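Local structure of helix-turn-helix transcriptional regulator (Pseudomonas aeruginosa, 5XHX) at residues L16-E21 / W29-Q34; V129-P134 / P164-L169; I74-T79 / T112-N117; A46-S51 / P55-F60. The protein probably regulates transcription by binding DNA through a LuxR-type helix-turn-helix domain, the present chain being its N-terminal ligand-binding domain. All blocks are in the same frame, centred on the assembly; numbering follows the deposited sequence.

Contact 1: L16-E21 / W29-Q34; sequences LGKLLE and WRILAQ
Leu19 carries the apolar part of this helix pair. Its CD1 lies 3.6 Å from Leu32 CA, close against the backbone, and 3.9 Å from Ile31 CG2. The extended first torsion of Leu19 (chi1 176°, CG opposite the backbone N) brings the branch across. Beside it the Lys18 chain crosses Ile31 at about a right angle, with NZ resting 3.6 Å from Ile31 CD1; that methyl also lies over one face of the Arg30 guanidinium, toward its rim. Water forms the polar part. Lys18 NZ (5.8 Å from Arg30 NH2) shares water 1 with Arg30 NH2, which donates over 3.2 Å, while the bond from NZ is weak; water 2 joins Lys18 NZ and Arg30 NH1 weakly. These waters probably soften the repulsion between the two like charges. The helix segments run nearly antiparallel (154°). Leu19 reaches on to Trp165 and Leu169 of helix 153-173, Leu32 packs on Leu143 of strand 140-147, and Leu16 and Leu20 meet their counterparts in the second subunit.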
loop_
_atom_site.group_PDB
_atom_site.type_symbol
_atom_site.label_atom_id
_atom_site.label_comp_id
_atom_site.label_asym_id
_atom_site.label_seq_id
_atom_site.Cartn_x
_atom_site.Cartn_y
_atom_site.Cartn_z
ATOM N N LEU A 16 -5.208 2.823 7.671
ATOM C CA LEU A 16 -4.286 2.567 6.573
ATOM C C LEU A 16 -4.066 1.069 6.383
ATOM O O LEU A 16 -4.029 0.577 5.249
ATOM C CB LEU A 16 -2.974 3.300 6.838
ATOM C CG LEU A 16 -1.892 3.177 5.770
ATOM C CD1 LEU A 16 -2.418 3.596 4.391
ATOM C CD2 LEU A 16 -0.678 4.009 6.180
ATOM N N GLY A 17 -3.933 0.318 7.479
ATOM C CA GLY A 17 -3.713 -1.116 7.343
ATOM C C GLY A 17 -4.886 -1.825 6.690
ATOM O O GLY A 17 -4.703 -2.699 5.845
ATOM N N LYS A 18 -6.109 -1.446 7.066
ATOM C CA LYS A 18 -7.307 -2.023 6.458
ATOM C C LYS A 18 -7.399 -1.698 4.966
ATOM O O LYS A 18 -7.878 -2.514 4.176
ATOM C CB LYS A 18 -8.531 -1.509 7.234
ATOM C CG LYS A 18 -9.893 -1.627 6.567
ATOM C CD LYS A 18 -10.933 -0.788 7.352
ATOM C CE LYS A 18 -12.339 -0.924 6.777
ATOM N NZ LYS A 18 -12.562 -2.283 6.224
ATOM N N LEU A 19 -6.928 -0.522 4.566
ATOM C CA LEU A 19 -6.947 -0.132 3.162
ATOM C C LEU A 19 -5.922 -0.926 2.366
ATOM O O LEU A 19 -6.227 -1.473 1.295
ATOM C CB LEU A 19 -6.679 1.368 3.066
ATOM C CG LEU A 19 -6.554 1.994 1.688
ATOM C CD1 LEU A 19 -7.849 1.775 0.911
ATOM C CD2 LEU A 19 -6.255 3.479 1.866
ATOM N N LEU A 20 -4.697 -1.026 2.900
ATOM C CA LEU A 20 -3.649 -1.800 2.243
ATOM C C LEU A 20 -3.998 -3.279 2.175
ATOM O O LEU A 20 -3.626 -3.956 1.211
ATOM C CB LEU A 20 -2.316 -1.603 2.980
ATOM C CG LEU A 20 -1.803 -0.166 2.927
ATOM C CD1 LEU A 20 -0.475 0.007 3.666
ATOM C CD2 LEU A 20 -1.689 0.269 1.458
ATOM N N GLU A 21 -4.694 -3.792 3.169
ATOM C CA GLU A 21 -5.080 -5.176 3.187
ATOM C C GLU A 21 -6.116 -5.505 2.101
ATOM O O GLU A 21 -6.167 -6.589 1.590
ATOM C CB GLU A 21 -5.594 -5.520 4.580
ATOM C CG GLU A 21 -5.886 -6.944 4.838
ATOM C CD GLU A 21 -4.660 -7.823 4.797
ATOM O OE1 GLU A 21 -4.740 -8.906 4.208
ATOM O OE2 GLU A 21 -3.625 -7.430 5.333
ATOM N N TRP A 29 -12.006 -0.478 -3.798
ATOM C CA TRP A 29 -12.401 0.894 -4.122
ATOM C C TRP A 29 -13.395 1.440 -3.108
ATOM O O TRP A 29 -13.356 2.630 -2.771
ATOM C CB TRP A 29 -12.983 0.968 -5.540
ATOM C CG TRP A 29 -11.952 0.682 -6.570
ATOM C CD1 TRP A 29 -11.837 -0.445 -7.310
ATOM C CD2 TRP A 29 -10.844 1.522 -6.937
ATOM N NE1 TRP A 29 -10.754 -0.355 -8.144
ATOM C CE2 TRP A 29 -10.130 0.847 -7.936
ATOM C CE3 TRP A 29 -10.418 2.798 -6.545
ATOM C CZ2 TRP A 29 -8.984 1.383 -8.534
ATOM C CZ3 TRP A 29 -9.287 3.335 -7.143
ATOM C CH2 TRP A 29 -8.581 2.628 -8.119
ATOM N N ARG A 30 -14.306 0.592 -2.618
ATOM C CA ARG A 30 -15.204 1.029 -1.552
ATOM C C ARG A 30 -14.421 1.468 -0.320
ATOM O O ARG A 30 -14.742 2.492 0.292
ATOM C CB ARG A 30 -16.202 -0.078 -1.186
ATOM C CG ARG A 30 -17.214 0.381 -0.114
ATOM C CD ARG A 30 -18.236 -0.697 0.293
ATOM N NE ARG A 30 -17.608 -1.950 0.708
ATOM C CZ ARG A 30 -17.236 -2.240 1.957
ATOM N NH1 ARG A 30 -17.421 -1.364 2.939
ATOM N NH2 ARG A 30 -16.673 -3.413 2.224
ATOM N N ILE A 31 -13.370 0.725 0.045
ATOM C CA ILE A 31 -12.606 1.085 1.243
ATOM C C ILE A 31 -11.805 2.363 1.009
ATOM O O ILE A 31 -11.678 3.201 1.907
ATOM C CB ILE A 31 -11.694 -0.078 1.684
ATOM C CG1 ILE A 31 -12.524 -1.338 1.968
ATOM C CG2 ILE A 31 -10.881 0.337 2.946
ATOM C CD1 ILE A 31 -13.646 -1.100 2.953
ATOM N N LEU A 32 -11.260 2.539 -0.196
ATOM C CA LEU A 32 -10.541 3.775 -0.499
ATOM C C LEU A 32 -11.471 4.985 -0.435
ATOM O O LEU A 32 -11.155 6.001 0.202
ATOM C CB LEU A 32 -9.867 3.655 -1.874
ATOM C CG LEU A 32 -9.156 4.919 -2.392
ATOM C CD1 LEU A 32 -8.205 5.511 -1.345
ATOM C CD2 LEU A 32 -8.409 4.607 -3.679
ATOM N N ALA A 33 -12.642 4.890 -1.071
ATOM C CA ALA A 33 -13.595 6.001 -1.024
ATOM C C ALA A 33 -14.062 6.280 0.400
ATOM O O ALA A 33 -14.253 7.440 0.784
ATOM C CB ALA A 33 -14.798 5.692 -1.922
ATOM N N GLN A 34 -14.286 5.231 1.192
ATOM C CA GLN A 34 -14.700 5.447 2.581
ATOM C C GLN A 34 -13.575 6.060 3.406
ATOM O O GLN A 34 -13.826 6.907 4.273
ATOM C CB GLN A 34 -15.178 4.128 3.201
ATOM C CG GLN A 34 -16.545 3.688 2.647
ATOM C CD GLN A 34 -16.972 2.302 3.105
ATOM O OE1 GLN A 34 -16.239 1.611 3.818
ATOM N NE2 GLN A 34 -18.169 1.886 2.689
HETATM O O HOH W 1 -14.660 -4.168 4.565
HETATM O O HOH W 2 -15.860 -1.799 6.009
#

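Contact 2: V129-P134 / P164-L169; sequences VQYNVP and PWVIAL
Tyr131 meets Val166 face-on, and this is the tight part of the contact. Val166 CG1 stands 3.7 Å from the ring centroid and only 4° off the normal, a CH-pi contact in which one methyl is nearly equidistant from all six ring carbons. The first torsion of Val166 (chi1 171°, CG1 opposite the backbone N) points that methyl at the ring. The phenol OH is hydrogen-bonded to Phe159 O, about two turns before Val166 in helix 153-173, which ties down the far end of the ring. Toward the partly exposed side the packing is less specific. Ile167 CG2 approaches Tyr131 CD1 obliquely at 3.9 Å, and Ile167 CB sits 3.8 Å from Val133 CG2, a purely aliphatic meeting. The Asn132 side chain starts away from the helix; its OD1 accepts from Gln130 NE2 at 2.7 Å, and it packs on Val90 and Ser91 of helix 86-92. The axes of the two segments make 54°. A helix laid over one face of an antiparallel sheet, with other helices on the opposite face, is the alpha-beta-alpha sandwich of LuxR-type ligand-binding domains.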
loop_
_atom_site.group_PDB
_atom_site.type_symbol
_atom_site.label_atom_id
_atom_site.label_comp_id
_atom_site.label_asym_id
_atom_site.label_seq_id
_atom_site.Cartn_x
_atom_site.Cartn_y
_atom_site.Cartn_z
ATOM N N VAL A 129 -15.013 15.418 -7.555
ATOM C CA VAL A 129 -13.578 15.484 -7.801
ATOM C C VAL A 129 -13.157 14.134 -8.340
ATOM O O VAL A 129 -13.841 13.132 -8.162
ATOM C CB VAL A 129 -12.735 15.825 -6.548
ATOM C CG1 VAL A 129 -13.145 17.152 -5.970
ATOM C CG2 VAL A 129 -12.854 14.693 -5.505
ATOM N N GLN A 130 -11.991 14.113 -8.968
ATOM C CA GLN A 130 -11.469 12.880 -9.526
ATOM C C GLN A 130 -9.953 12.877 -9.397
ATOM O O GLN A 130 -9.301 13.858 -9.762
ATOM C CB GLN A 130 -11.892 12.762 -10.996
ATOM C CG GLN A 130 -11.687 11.431 -11.641
ATOM C CD GLN A 130 -12.268 11.413 -13.043
ATOM O OE1 GLN A 130 -13.407 10.998 -13.253
ATOM N NE2 GLN A 130 -11.510 11.921 -13.988
ATOM N N TYR A 131 -9.397 11.763 -8.925
ATOM C CA TYR A 131 -7.975 11.481 -9.103
ATOM C C TYR A 131 -7.768 10.779 -10.441
ATOM O O TYR A 131 -8.404 9.754 -10.697
ATOM C CB TYR A 131 -7.447 10.583 -7.982
ATOM C CG TYR A 131 -7.347 11.226 -6.602
ATOM C CD1 TYR A 131 -6.205 11.935 -6.214
ATOM C CD2 TYR A 131 -8.381 11.094 -5.688
ATOM C CE1 TYR A 131 -6.109 12.494 -4.929
ATOM C CE2 TYR A 131 -8.298 11.633 -4.421
ATOM C CZ TYR A 131 -7.165 12.328 -4.046
ATOM O OH TYR A 131 -7.099 12.853 -2.788
ATOM N N ASN A 132 -6.868 11.318 -11.274
ATOM C CA ASN A 132 -6.550 10.780 -12.603
ATOM C C ASN A 132 -5.139 10.222 -12.589
ATOM O O ASN A 132 -4.190 10.969 -12.322
ATOM C CB ASN A 132 -6.608 11.852 -13.692
ATOM C CG ASN A 132 -7.995 12.204 -14.100
ATOM O OD1 ASN A 132 -8.924 12.099 -13.307
ATOM N ND2 ASN A 132 -8.157 12.604 -15.367
ATOM N N VAL A 133 -4.993 8.949 -12.917
ATOM C CA VAL A 133 -3.699 8.281 -12.934
ATOM C C VAL A 133 -3.469 7.709 -14.326
ATOM O O VAL A 133 -4.075 6.698 -14.694
ATOM C CB VAL A 133 -3.618 7.189 -11.857
ATOM C CG1 VAL A 133 -2.271 6.459 -11.928
ATOM C CG2 VAL A 133 -3.838 7.827 -10.481
ATOM N N PRO A 134 -2.617 8.339 -15.132
ATOM C CA PRO A 134 -2.261 7.764 -16.437
ATOM C C PRO A 134 -1.676 6.368 -16.267
ATOM O O PRO A 134 -0.836 6.130 -15.394
ATOM C CB PRO A 134 -1.223 8.752 -16.991
ATOM C CG PRO A 134 -1.522 10.053 -16.308
ATOM C CD PRO A 134 -2.054 9.692 -14.939
ATOM N N PRO A 164 -0.286 11.985 -2.774
ATOM C CA PRO A 164 0.887 11.127 -3.032
ATOM C C PRO A 164 0.630 9.640 -2.836
ATOM O O PRO A 164 1.013 8.831 -3.693
ATOM C CB PRO A 164 1.930 11.659 -2.037
ATOM C CG PRO A 164 1.569 13.070 -1.842
ATOM C CD PRO A 164 0.066 13.141 -1.921
ATOM N N TRP A 165 -0.027 9.249 -1.748
ATOM C CA TRP A 165 -0.252 7.829 -1.553
ATOM C C TRP A 165 -1.574 7.350 -2.137
ATOM O O TRP A 165 -1.701 6.155 -2.419
ATOM C CB TRP A 165 -0.159 7.446 -0.065
ATOM C CG TRP A 165 -1.093 8.146 0.880
ATOM C CD1 TRP A 165 -0.797 9.218 1.666
ATOM C CD2 TRP A 165 -2.452 7.799 1.167
ATOM N NE1 TRP A 165 -1.900 9.579 2.410
ATOM C CE2 TRP A 165 -2.922 8.713 2.135
ATOM C CE3 TRP A 165 -3.313 6.794 0.713
ATOM C CZ2 TRP A 165 -4.225 8.669 2.640
ATOM C CZ3 TRP A 165 -4.604 6.751 1.209
ATOM C CH2 TRP A 165 -5.048 7.685 2.164
ATOM N N VAL A 166 -2.552 8.240 -2.345
ATOM C CA VAL A 166 -3.758 7.823 -3.067
ATOM C C VAL A 166 -3.393 7.347 -4.466
ATOM O O VAL A 166 -3.785 6.257 -4.888
ATOM C CB VAL A 166 -4.801 8.953 -3.112
ATOM C CG1 VAL A 166 -5.967 8.574 -4.077
ATOM C CG2 VAL A 166 -5.335 9.215 -1.712
ATOM N N ILE A 167 -2.611 8.138 -5.197
ATOM C CA ILE A 167 -2.343 7.750 -6.579
ATOM C C ILE A 167 -1.355 6.582 -6.635
ATOM O O ILE A 167 -1.391 5.780 -7.572
ATOM C CB ILE A 167 -1.847 8.957 -7.398
ATOM C CG1 ILE A 167 -0.463 9.375 -6.952
ATOM C CG2 ILE A 167 -2.859 10.170 -7.300
ATOM C CD1 ILE A 167 0.075 10.581 -7.728
ATOM N N ALA A 168 -0.441 6.484 -5.661
ATOM C CA ALA A 168 0.446 5.325 -5.600
ATOM C C ALA A 168 -0.355 4.050 -5.401
ATOM O O ALA A 168 -0.120 3.034 -6.071
ATOM C CB ALA A 168 1.469 5.500 -4.469
ATOM N N LEU A 169 -1.308 4.091 -4.475
ATOM C CA LEU A 169 -2.184 2.954 -4.224
ATOM C C LEU A 169 -2.990 2.589 -5.466
ATOM O O LEU A 169 -3.117 1.412 -5.814
ATOM C CB LEU A 169 -3.144 3.300 -3.083
ATOM C CG LEU A 169 -3.179 2.606 -1.737
ATOM C CD1 LEU A 169 -4.526 2.937 -1.102
ATOM C CD2 LEU A 169 -2.992 1.112 -1.893
#

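Contact 3: I74-T79 / T112-N117; sequences ISRYIT and TTEYYN
Glu114 OE2 is gripped by both terminal nitrogens of Arg76, near the guanidinium plane and at its edge. Arg76 NH1 is modelled 2.4 Å from Glu114 OE2, a distance too short to be taken literally, although the groups are paired as a salt bridge; Arg76 NH2 adds a weak bond to Glu114 OE2 at 3.0 Å and a longer, weak one to OE1. Guanidinium and carboxylate planes stand 55° apart, so this is no flat, two-pronged pair. Arg76 bends at its third torsion (chi3 71°) to reach a glutamate that extends beyond CG. Further inward, Tyr77 and Tyr115 meet rim to rim: Tyr115 CE1 lies at the edge of the Tyr77 ring, 3.4 Å from Tyr77 CE1, with ring planes at 46°. Tyr119 stacks on Tyr77, and the Tyr77 hydroxyl bonds to Asp85. Thr113 is the N-cap of helix 114-123, its OG1 accepting from Tyr116 N at 3.1 Å; Glu114 in the first turn would be favoured by the helix dipole. The arrangement is thus an N-capped helix start bridged to helix 72-81, bordering an aromatic cluster on the sheet face where LuxR-type relatives hold their autoinducer, though no ligand function is established for these residues.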
loop_
_atom_site.group_PDB
_atom_site.type_symbol
_atom_site.label_atom_id
_atom_site.label_comp_id
_atom_site.label_asym_id
_atom_site.label_seq_id
_atom_site.Cartn_x
_atom_site.Cartn_y
_atom_site.Cartn_z
ATOM N N ILE A 74 -26.190 3.200 -16.801
ATOM C CA ILE A 74 -24.784 2.802 -16.831
ATOM C C ILE A 74 -24.374 2.430 -18.250
ATOM O O ILE A 74 -23.330 2.865 -18.749
ATOM C CB ILE A 74 -24.525 1.639 -15.859
ATOM C CG1 ILE A 74 -24.887 2.036 -14.422
ATOM C CG2 ILE A 74 -23.076 1.189 -15.963
ATOM C CD1 ILE A 74 -24.001 3.112 -13.827
ATOM N N SER A 75 -25.198 1.618 -18.920
ATOM C CA SER A 75 -24.933 1.262 -20.312
ATOM C C SER A 75 -24.899 2.498 -21.202
ATOM O O SER A 75 -24.030 2.616 -22.076
ATOM C CB SER A 75 -25.986 0.265 -20.797
ATOM O OG SER A 75 -25.842 0.023 -22.176
ATOM N N ARG A 76 -25.821 3.448 -20.979
ATOM C CA ARG A 76 -25.806 4.681 -21.763
ATOM C C ARG A 76 -24.519 5.460 -21.544
ATOM O O ARG A 76 -23.958 6.037 -22.489
ATOM C CB ARG A 76 -27.004 5.566 -21.417
ATOM C CG ARG A 76 -28.364 5.019 -21.855
ATOM C CD ARG A 76 -29.328 6.178 -22.074
ATOM N NE ARG A 76 -28.953 6.928 -23.265
ATOM C CZ ARG A 76 -29.262 8.198 -23.496
ATOM N NH1 ARG A 76 -29.959 8.898 -22.601
ATOM N NH2 ARG A 76 -28.861 8.769 -24.625
ATOM N N TYR A 77 -24.065 5.541 -20.294
ATOM C CA TYR A 77 -22.790 6.192 -20.028
ATOM C C TYR A 77 -21.684 5.524 -20.832
ATOM O O TYR A 77 -20.957 6.182 -21.583
ATOM C CB TYR A 77 -22.478 6.154 -18.520
ATOM C CG TYR A 77 -21.199 6.878 -18.184
ATOM C CD1 TYR A 77 -21.178 8.253 -18.039
ATOM C CD2 TYR A 77 -20.018 6.190 -18.033
ATOM C CE1 TYR A 77 -20.016 8.926 -17.742
ATOM C CE2 TYR A 77 -18.832 6.858 -17.736
ATOM C CZ TYR A 77 -18.837 8.218 -17.594
ATOM O OH TYR A 77 -17.669 8.891 -17.314
ATOM N N ILE A 78 -21.579 4.202 -20.717
ATOM C CA ILE A 78 -20.483 3.469 -21.343
ATOM C C ILE A 78 -20.518 3.590 -22.869
ATOM O O ILE A 78 -19.465 3.700 -23.517
ATOM C CB ILE A 78 -20.515 2.007 -20.875
ATOM C CG1 ILE A 78 -20.144 1.937 -19.383
ATOM C CG2 ILE A 78 -19.585 1.133 -21.703
ATOM C CD1 ILE A 78 -20.227 0.528 -18.811
ATOM N N THR A 79 -21.714 3.580 -23.474
ATOM C CA THR A 79 -21.785 3.553 -24.940
ATOM C C THR A 79 -21.875 4.940 -25.557
ATOM O O THR A 79 -22.038 5.046 -26.779
ATOM C CB THR A 79 -22.978 2.712 -25.430
ATOM O OG1 THR A 79 -24.199 3.322 -24.989
ATOM C CG2 THR A 79 -22.893 1.302 -24.904
ATOM N N THR A 112 -26.294 22.027 -20.263
ATOM C CA THR A 112 -27.264 21.756 -21.312
ATOM C C THR A 112 -27.100 20.374 -21.932
ATOM O O THR A 112 -27.872 20.017 -22.823
ATOM C CB THR A 112 -27.177 22.830 -22.403
ATOM O OG1 THR A 112 -26.037 22.582 -23.238
ATOM C CG2 THR A 112 -27.052 24.213 -21.768
ATOM N N THR A 113 -26.123 19.588 -21.487
ATOM C CA THR A 113 -25.890 18.276 -22.078
ATOM C C THR A 113 -26.881 17.259 -21.522
ATOM O O THR A 113 -27.390 17.401 -20.406
ATOM C CB THR A 113 -24.459 17.791 -21.811
ATOM O OG1 THR A 113 -24.280 17.581 -20.403
ATOM C CG2 THR A 113 -23.432 18.811 -22.309
ATOM N N GLU A 114 -27.160 16.228 -22.319
ATOM C CA GLU A 114 -27.954 15.118 -21.803
ATOM C C GLU A 114 -27.270 14.473 -20.602
ATOM O O GLU A 114 -27.932 14.110 -19.620
ATOM C CB GLU A 114 -28.201 14.084 -22.894
ATOM C CG GLU A 114 -29.116 12.949 -22.461
ATOM C CD GLU A 114 -29.445 12.015 -23.610
ATOM O OE1 GLU A 114 -28.860 12.199 -24.696
ATOM O OE2 GLU A 114 -30.290 11.110 -23.436
ATOM N N TYR A 115 -25.940 14.328 -20.664
ATOM C CA TYR A 115 -25.185 13.752 -19.552
ATOM C C TYR A 115 -25.522 14.450 -18.229
ATOM O O TYR A 115 -25.778 13.798 -17.210
ATOM C CB TYR A 115 -23.675 13.824 -19.859
ATOM C CG TYR A 115 -22.831 13.442 -18.669
ATOM C CD1 TYR A 115 -22.654 12.108 -18.339
ATOM C CD2 TYR A 115 -22.258 14.414 -17.845
ATOM C CE1 TYR A 115 -21.926 11.736 -17.240
ATOM C CE2 TYR A 115 -21.501 14.046 -16.722
ATOM C CZ TYR A 115 -21.344 12.688 -16.445
ATOM O OH TYR A 115 -20.641 12.238 -15.359
ATOM N N TYR A 116 -25.567 15.779 -18.238
ATOM C CA TYR A 116 -25.853 16.530 -17.016
ATOM C C TYR A 116 -27.221 16.173 -16.434
ATOM O O TYR A 116 -27.365 15.985 -15.217
ATOM C CB TYR A 116 -25.777 18.029 -17.313
ATOM C CG TYR A 116 -26.054 18.938 -16.130
ATOM C CD1 TYR A 116 -25.079 19.178 -15.177
ATOM C CD2 TYR A 116 -27.285 19.577 -15.983
ATOM C CE1 TYR A 116 -25.315 20.019 -14.095
ATOM C CE2 TYR A 116 -27.532 20.423 -14.905
ATOM C CZ TYR A 116 -26.542 20.638 -13.966
ATOM O OH TYR A 116 -26.766 21.469 -12.892
ATOM N N ASN A 117 -28.239 16.073 -17.286
ATOM C CA ASN A 117 -29.607 15.922 -16.807
ATOM C C ASN A 117 -30.001 14.481 -16.558
ATOM O O ASN A 117 -31.036 14.234 -15.928
ATOM C CB ASN A 117 -30.581 16.544 -17.804
ATOM C CG ASN A 117 -30.442 18.031 -17.858
ATOM O OD1 ASN A 117 -30.938 18.738 -16.978
ATOM N ND2 ASN A 117 -29.746 18.527 -18.877
#

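Contact 4: A46-S51 / P55-F60; sequences AALIFS and PLILSF
Phe50 and Pro55 meet at the turn end of a beta hairpin made by strands 44-50 and 56-60. Leu48 CG lies over one face of the Phe50 ring, toward its rim, Pro55 CB comes obliquely to within 4.0 Å of Phe50 CD1, and the ring of Tyr88 makes an edge-to-face pair with Phe50. The Leu48 side chain, turned between its backbone N and carbonyl carbon (chi1 65°), lies alongside Ile57 with both pointing the same way, and their CD1 atoms are 3.7 Å apart. With Ala46 and Phe60, whose CB atoms touch at 3.8 Å, they line the face covered by helix 72-81. On the other face Ile49 CG1 packs obliquely on Leu58 CD1 at 4.1 Å, and Trp29 of helix 28-36 lies over Ala47 and Ser59. Ile49 and Leu56 form a hydrogen-bonded pair, their two backbone bonds holding the strands in regular antiparallel register near the turn. Farther on the register slips by one residue: Leu58 and Ser59 both oppose Ala47, a classic beta bulge, and Leu58 has a helix-like backbone (psi -42°). Ser59 OG bonds to Glu63. At the bulge a single acceptor, Ala47 O, takes Leu58 N at 2.8 Å and Ser59 N at 3.3 Å from the same face of its carbonyl plane, while Ala47 N donates almost straight to Ser59 O at 2.7 Å.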
loop_
_atom_site.group_PDB
_atom_site.type_symbol
_atom_site.label_atom_id
_atom_site.label_comp_id
_atom_site.label_asym_id
_atom_site.label_seq_id
_atom_site.Cartn_x
_atom_site.Cartn_y
_atom_site.Cartn_z
ATOM N N ALA A 46 -16.970 6.244 -7.994
ATOM C CA ALA A 46 -16.790 5.264 -9.049
ATOM C C ALA A 46 -15.303 5.177 -9.366
ATOM O O ALA A 46 -14.587 6.176 -9.290
ATOM C CB ALA A 46 -17.596 5.639 -10.299
ATOM N N ALA A 47 -14.837 3.974 -9.691
ATOM C CA ALA A 47 -13.498 3.782 -10.230
ATOM C C ALA A 47 -13.613 3.250 -11.653
ATOM O O ALA A 47 -14.353 2.293 -11.903
ATOM C CB ALA A 47 -12.675 2.823 -9.361
ATOM N N LEU A 48 -12.878 3.859 -12.581
ATOM C CA LEU A 48 -13.032 3.520 -13.990
ATOM C C LEU A 48 -11.756 3.867 -14.745
ATOM O O LEU A 48 -10.936 4.667 -14.288
ATOM C CB LEU A 48 -14.255 4.236 -14.612
ATOM C CG LEU A 48 -14.351 5.766 -14.762
ATOM C CD1 LEU A 48 -15.655 6.166 -15.519
ATOM C CD2 LEU A 48 -14.310 6.501 -13.398
ATOM N N ILE A 49 -11.610 3.271 -15.926
ATOM C CA ILE A 49 -10.493 3.563 -16.812
ATOM C C ILE A 49 -11.044 4.180 -18.090
ATOM O O ILE A 49 -11.847 3.553 -18.794
ATOM C CB ILE A 49 -9.658 2.309 -17.108
ATOM C CG1 ILE A 49 -9.096 1.735 -15.791
ATOM C CG2 ILE A 49 -8.552 2.632 -18.103
ATOM C CD1 ILE A 49 -8.405 0.351 -15.958
ATOM N N PHE A 50 -10.645 5.422 -18.358
ATOM C CA PHE A 50 -10.923 6.083 -19.622
ATOM C C PHE A 50 -9.838 5.721 -20.637
ATOM O O PHE A 50 -8.690 5.425 -20.278
ATOM C CB PHE A 50 -10.959 7.604 -19.446
ATOM C CG PHE A 50 -12.124 8.119 -18.641
ATOM C CD1 PHE A 50 -13.416 7.693 -18.893
ATOM C CD2 PHE A 50 -11.918 9.066 -17.639
ATOM C CE1 PHE A 50 -14.495 8.206 -18.161
ATOM C CE2 PHE A 50 -12.982 9.579 -16.898
ATOM C CZ PHE A 50 -14.275 9.166 -17.159
ATOM N N SER A 51 -10.204 5.769 -21.913
ATOM C CA SER A 51 -9.282 5.458 -22.996
ATOM C C SER A 51 -9.868 6.015 -24.287
ATOM O O SER A 51 -10.813 6.812 -24.264
ATOM C CB SER A 51 -9.037 3.951 -23.097
ATOM O OG SER A 51 -10.169 3.295 -23.656
ATOM N N PRO A 55 -15.399 3.503 -21.719
ATOM C CA PRO A 55 -14.871 3.416 -20.347
ATOM C C PRO A 55 -15.092 2.037 -19.761
ATOM O O PRO A 55 -16.148 1.426 -19.945
ATOM C CB PRO A 55 -15.690 4.456 -19.570
ATOM C CG PRO A 55 -16.308 5.344 -20.610
ATOM C CD PRO A 55 -16.480 4.492 -21.839
ATOM N N LEU A 56 -14.099 1.566 -19.016
ATOM C CA LEU A 56 -14.197 0.323 -18.263
ATOM C C LEU A 56 -14.474 0.673 -16.803
ATOM O O LEU A 56 -13.620 1.255 -16.119
ATOM C CB LEU A 56 -12.916 -0.493 -18.416
ATOM C CG LEU A 56 -12.824 -1.808 -17.643
ATOM C CD1 LEU A 56 -14.003 -2.729 -17.976
ATOM C CD2 LEU A 56 -11.502 -2.499 -17.965
ATOM N N ILE A 57 -15.665 0.331 -16.330
ATOM C CA ILE A 57 -16.059 0.593 -14.954
ATOM C C ILE A 57 -15.534 -0.545 -14.090
ATOM O O ILE A 57 -15.958 -1.695 -14.239
ATOM C CB ILE A 57 -17.583 0.716 -14.824
ATOM C CG1 ILE A 57 -18.130 1.739 -15.827
ATOM C CG2 ILE A 57 -17.971 1.061 -13.383
ATOM C CD1 ILE A 57 -17.848 3.164 -15.461
ATOM N N LEU A 58 -14.626 -0.219 -13.172
ATOM C CA LEU A 58 -14.062 -1.224 -12.276
ATOM C C LEU A 58 -14.948 -1.466 -11.063
ATOM O O LEU A 58 -15.157 -2.621 -10.662
ATOM C CB LEU A 58 -12.658 -0.805 -11.828
ATOM C CG LEU A 58 -11.596 -0.610 -12.926
ATOM C CD1 LEU A 58 -10.268 -0.113 -12.301
ATOM C CD2 LEU A 58 -11.366 -1.891 -13.724
ATOM N N SER A 59 -15.491 -0.404 -10.481
ATOM C CA SER A 59 -16.311 -0.549 -9.290
ATOM C C SER A 59 -17.031 0.770 -9.079
ATOM O O SER A 59 -16.532 1.823 -9.485
ATOM C CB SER A 59 -15.448 -0.919 -8.064
ATOM O OG SER A 59 -16.227 -1.117 -6.898
ATOM N N PHE A 60 -18.219 0.707 -8.479
ATOM C CA PHE A 60 -18.912 1.938 -8.140
ATOM C C PHE A 60 -19.888 1.657 -7.008
ATOM O O PHE A 60 -20.267 0.512 -6.760
ATOM C CB PHE A 60 -19.597 2.578 -9.365
ATOM C CG PHE A 60 -20.710 1.762 -9.960
ATOM C CD1 PHE A 60 -20.436 0.651 -10.744
ATOM C CD2 PHE A 60 -22.031 2.136 -9.773
ATOM C CE1 PHE A 60 -21.471 -0.093 -11.311
ATOM C CE2 PHE A 60 -23.068 1.402 -10.334
ATOM C CZ PHE A 60 -22.791 0.292 -11.104
#

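In the fold
The five-stranded antiparallel sheet connects these contacts. Contacts 1 and 2 lie on its one side, centres 14 Å apart, and touch through Leu169: Leu19 CD2 is 3.5 Å from Leu169 CD1. Both also border the second subunit. Trp29 carries contact 1 onto contact 4, its CD2 lying 3.3 Å from Ala47 CB. Contact 3 is on the opposite side of the sheet and reaches contact 4 through Tyr77, whose OH is 3.4 Å from Phe50 CE1. Contacts 1 and 3, about 29 Å apart between centres, do not touch; their nearest atoms are about 14 Å apart. Contacts 2 and 4 meet where Gln130 OE1 approaches Phe50 CE2 at 3.9 Å. In LuxR-type relatives the ligand sits between the sheet and the helices on the side of contact 3.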